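Phenolic acid decarboxylase (Sedimentibacter hydroxybenzoicus, PDB 7AE5) catalyses the reversible, non-oxidative decarboxylation of 4-hydroxybenzoate and 3,4-dihydroxybenzoate with prenylated FMN and manganese as cofactors, detoxifying phenolic compounds under anaerobic conditions. Local coordinates at residues Lys55-Val63 with Leu125-Arg133. Sequence-based numbering, arbitrary orientation.
Sequences KIKGYKYSV and LFEILPLYR
A type II beta turn from Ile56 to Tyr59, in the N-terminal domain of this UbiD-family enzyme, delivers the Tyr59 ring onto Pro130, the centre of an inverse gamma turn in the loop that follows strand 117-119. The meeting is a CH-pi contact: Pro130 CA stands 3.4 Å from the centroid of the Tyr59 ring, only 6° off its normal. With CG anti to the carbonyl carbon (chi1 -72°), the Tyr59 ring reaches along the loop far enough for OH to donate to Leu131 O at 2.7 Å. That bond lies in the carbonyl plane, on a lone pair, with a C=O...donor angle of 128°. Arg36 of the ShdD chain hydrogen-bonds both Tyr59 OH and Leu131 O, tying the subunit interface to the same pair. The Phe126 and Tyr59 rings meet edge to edge, Phe126 CD2 3.9 Å from Tyr59 CE1. A leucine in place of Tyr59 would probably leave Leu131 O without its hydroxyl donor inside the chain and Pro130 CA without an aromatic face.

Beyond the ring, Pro130 CB is pressed against Val63 CG2 at 3.5 Å, tight for two carbons, while Ile56 CD1 also reaches Pro130 CB, more loosely. Tyr61 points an edge at the backbone, CD2 lying 3.3 Å from Ile128 O and near the ring plane. One water links the two backbones, accepting from Lys60 N and donating to Phe126 O at 3.0 Å.

The contact thus joins the N-terminal domain to a loop of the Rift-related domain, between strands 117-119 and 142-143. Strand 304-306 flanks it through Phe305, which touches Val63, Leu129 and Pro130; Ile34 of helix 33-43 packs on Ile56 and Val63, and His299 of strand 287-299 touches Ile128.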
loop_
_atom_site.group_PDB
_atom_site.type_symbol
_atom_site.label_atom_id
_atom_site.label_comp_id
_atom_site.label_asym_id
_atom_site.label_seq_id
_atom_site.Cartn_x
_atom_site.Cartn_y
_atom_site.Cartn_z
ATOM N N LYS C 55 -37.650 42.013 -20.094
ATOM C CA LYS C 55 -37.146 43.380 -20.148
ATOM C C LYS C 55 -35.775 43.443 -19.493
ATOM O O LYS C 55 -35.636 43.129 -18.307
ATOM C CB LYS C 55 -38.113 44.348 -19.461
ATOM N N ILE C 56 -34.771 43.855 -20.264
ATOM C CA ILE C 56 -33.419 44.081 -19.768
ATOM C C ILE C 56 -33.053 45.530 -20.060
ATOM O O ILE C 56 -33.219 45.998 -21.193
ATOM C CB ILE C 56 -32.406 43.113 -20.406
ATOM C CG1 ILE C 56 -32.808 41.661 -20.136
ATOM C CG2 ILE C 56 -31.008 43.376 -19.871
ATOM C CD1 ILE C 56 -33.484 40.981 -21.306
ATOM N N LYS C 57 -32.557 46.233 -19.042
ATOM C CA LYS C 57 -32.340 47.671 -19.148
ATOM C C LYS C 57 -31.336 47.997 -20.247
ATOM O O LYS C 57 -30.219 47.472 -20.263
ATOM C CB LYS C 57 -31.855 48.231 -17.811
ATOM C CG LYS C 57 -31.249 49.619 -17.919
ATOM C CD LYS C 57 -30.617 50.072 -16.615
ATOM C CE LYS C 57 -29.137 50.376 -16.803
ATOM N NZ LYS C 57 -28.654 51.427 -15.862
ATOM N N GLY C 58 -31.739 48.878 -21.164
ATOM C CA GLY C 58 -30.908 49.275 -22.277
ATOM C C GLY C 58 -31.059 48.425 -23.519
ATOM O O GLY C 58 -30.551 48.811 -24.579
ATOM N N TYR C 59 -31.743 47.291 -23.427
ATOM C CA TYR C 59 -31.897 46.374 -24.543
ATOM C C TYR C 59 -33.344 46.348 -25.012
ATOM O O TYR C 59 -34.265 46.805 -24.332
ATOM C CB TYR C 59 -31.427 44.967 -24.161
ATOM C CG TYR C 59 -29.924 44.852 -24.036
ATOM C CD1 TYR C 59 -29.093 45.136 -25.114
ATOM C CD2 TYR C 59 -29.335 44.477 -22.837
ATOM C CE1 TYR C 59 -27.718 45.038 -25.001
ATOM C CE2 TYR C 59 -27.964 44.375 -22.716
ATOM C CZ TYR C 59 -27.160 44.655 -23.800
ATOM O OH TYR C 59 -25.794 44.554 -23.674
ATOM N N LYS C 60 -33.528 45.786 -26.199
ATOM C CA LYS C 60 -34.799 45.821 -26.894
ATOM C C LYS C 60 -35.465 44.447 -26.970
ATOM O O LYS C 60 -36.673 44.371 -27.226
ATOM C CB LYS C 60 -34.552 46.427 -28.291
ATOM C CG LYS C 60 -35.609 46.239 -29.357
ATOM C CD LYS C 60 -34.971 45.873 -30.709
ATOM C CE LYS C 60 -34.389 47.027 -31.520
ATOM N NZ LYS C 60 -33.899 46.431 -32.801
ATOM N N TYR C 61 -34.734 43.374 -26.655
ATOM C CA TYR C 61 -35.175 41.996 -26.869
ATOM C C TYR C 61 -35.089 41.163 -25.592
ATOM O O TYR C 61 -34.911 41.713 -24.501
ATOM C CB TYR C 61 -34.338 41.398 -27.998
ATOM C CG TYR C 61 -34.760 41.887 -29.365
ATOM C CD1 TYR C 61 -36.012 42.478 -29.557
ATOM C CD2 TYR C 61 -33.852 41.902 -30.422
ATOM C CE1 TYR C 61 -36.398 42.950 -30.793
ATOM C CE2 TYR C 61 -34.212 42.393 -31.660
ATOM C CZ TYR C 61 -35.492 42.912 -31.842
ATOM O OH TYR C 61 -35.867 43.405 -33.071
ATOM N N SER C 62 -35.213 39.843 -25.709
ATOM C CA SER C 62 -35.388 38.973 -24.554
ATOM C C SER C 62 -34.165 38.094 -24.302
ATOM O O SER C 62 -33.300 37.916 -25.164
ATOM C CB SER C 62 -36.621 38.079 -24.731
ATOM O OG SER C 62 -37.645 38.752 -25.442
ATOM N N VAL C 63 -34.119 37.535 -23.091
ATOM C CA VAL C 63 -33.097 36.582 -22.671
ATOM C C VAL C 63 -33.788 35.406 -21.993
ATOM O O VAL C 63 -34.733 35.595 -21.221
ATOM C CB VAL C 63 -32.067 37.227 -21.715
ATOM C CG1 VAL C 63 -31.263 36.162 -20.973
ATOM C CG2 VAL C 63 -31.134 38.136 -22.479
ATOM N N LEU C 125 -24.085 43.648 -32.619
ATOM C CA LEU C 125 -24.667 42.515 -31.909
ATOM C C LEU C 125 -25.524 42.963 -30.735
ATOM O O LEU C 125 -26.443 42.243 -30.331
ATOM C CB LEU C 125 -23.568 41.572 -31.418
ATOM C CG LEU C 125 -22.749 40.842 -32.481
ATOM C CD1 LEU C 125 -21.421 40.377 -31.902
ATOM C CD2 LEU C 125 -23.538 39.671 -33.040
ATOM N N PHE C 126 -25.246 44.144 -30.178
ATOM C CA PHE C 126 -25.984 44.593 -29.004
ATOM C C PHE C 126 -27.415 44.984 -29.349
ATOM O O PHE C 126 -28.306 44.870 -28.499
ATOM C CB PHE C 126 -25.250 45.754 -28.340
ATOM C CG PHE C 126 -23.997 45.341 -27.628
ATOM C CD1 PHE C 126 -22.799 45.233 -28.312
ATOM C CD2 PHE C 126 -24.019 45.050 -26.275
ATOM C CE1 PHE C 126 -21.643 44.849 -27.658
ATOM C CE2 PHE C 126 -22.868 44.667 -25.615
ATOM C CZ PHE C 126 -21.678 44.566 -26.307
ATOM N N GLU C 127 -27.660 45.441 -30.579
ATOM C CA GLU C 127 -29.027 45.715 -31.003
ATOM C C GLU C 127 -29.816 44.443 -31.281
ATOM O O GLU C 127 -31.021 44.526 -31.540
ATOM C CB GLU C 127 -29.026 46.615 -32.242
ATOM C CG GLU C 127 -29.065 48.100 -31.914
ATOM C CD GLU C 127 -28.546 48.971 -33.043
ATOM O OE1 GLU C 127 -28.183 48.422 -34.106
ATOM O OE2 GLU C 127 -28.501 50.208 -32.864
ATOM N N ILE C 128 -29.171 43.281 -31.226
ATOM C CA ILE C 128 -29.828 41.992 -31.398
ATOM C C ILE C 128 -29.844 41.199 -30.096
ATOM O O ILE C 128 -30.879 40.667 -29.694
ATOM C CB ILE C 128 -29.160 41.178 -32.530
ATOM C CG1 ILE C 128 -29.307 41.897 -33.872
ATOM C CG2 ILE C 128 -29.749 39.774 -32.600
ATOM C CD1 ILE C 128 -30.735 42.243 -34.225
ATOM N N LEU C 129 -28.699 41.120 -29.417
ATOM C CA LEU C 129 -28.539 40.269 -28.250
ATOM C C LEU C 129 -28.399 41.104 -26.989
ATOM O O LEU C 129 -27.533 41.988 -26.931
ATOM C CB LEU C 129 -27.306 39.372 -28.409
ATOM C CG LEU C 129 -27.262 38.472 -29.644
ATOM C CD1 LEU C 129 -25.899 37.808 -29.767
ATOM C CD2 LEU C 129 -28.365 37.427 -29.585
ATOM N N PRO C 130 -29.223 40.867 -25.969
ATOM C CA PRO C 130 -28.965 41.486 -24.663
ATOM C C PRO C 130 -27.754 40.860 -23.991
ATOM O O PRO C 130 -27.885 39.933 -23.183
ATOM C CB PRO C 130 -30.257 41.216 -23.878
ATOM C CG PRO C 130 -31.281 40.852 -24.914
ATOM C CD PRO C 130 -30.523 40.181 -26.011
ATOM N N LEU C 131 -26.568 41.360 -24.325
ATOM C CA LEU C 131 -25.325 40.762 -23.861
ATOM C C LEU C 131 -24.986 41.232 -22.451
ATOM O O LEU C 131 -25.208 42.393 -22.095
ATOM C CB LEU C 131 -24.188 41.102 -24.822
ATOM C CG LEU C 131 -24.272 40.385 -26.173
ATOM C CD1 LEU C 131 -23.522 41.157 -27.248
ATOM C CD2 LEU C 131 -23.742 38.962 -26.056
ATOM N N TYR C 132 -24.431 40.319 -21.657
ATOM C CA TYR C 132 -24.173 40.559 -20.245
ATOM C C TYR C 132 -22.961 39.741 -19.822
ATOM O O TYR C 132 -22.480 38.879 -20.561
ATOM C CB TYR C 132 -25.396 40.202 -19.395
ATOM C CG TYR C 132 -25.801 38.751 -19.515
ATOM C CD1 TYR C 132 -26.553 38.306 -20.596
ATOM C CD2 TYR C 132 -25.426 37.823 -18.553
ATOM C CE1 TYR C 132 -26.921 36.979 -20.711
ATOM C CE2 TYR C 132 -25.789 36.497 -18.659
ATOM C CZ TYR C 132 -26.534 36.079 -19.739
ATOM O OH TYR C 132 -26.894 34.755 -19.839
ATOM N N ARG C 133 -22.470 40.015 -18.616
ATOM C CA ARG C 133 -21.330 39.291 -18.070
ATOM C C ARG C 133 -21.827 38.101 -17.256
ATOM O O ARG C 133 -22.583 38.271 -16.293
ATOM C CB ARG C 133 -20.453 40.199 -17.211
ATOM C CG ARG C 133 -19.048 39.650 -17.027
ATOM C CD ARG C 133 -18.224 40.465 -16.045
ATOM N NE ARG C 133 -17.986 41.827 -16.506
ATOM C CZ ARG C 133 -17.100 42.159 -17.436
ATOM N NH1 ARG C 133 -16.377 41.244 -18.061
ATOM N NH2 ARG C 133 -16.933 43.441 -17.744
HETATM O O HOH W 1 -31.180 45.605 -28.423
#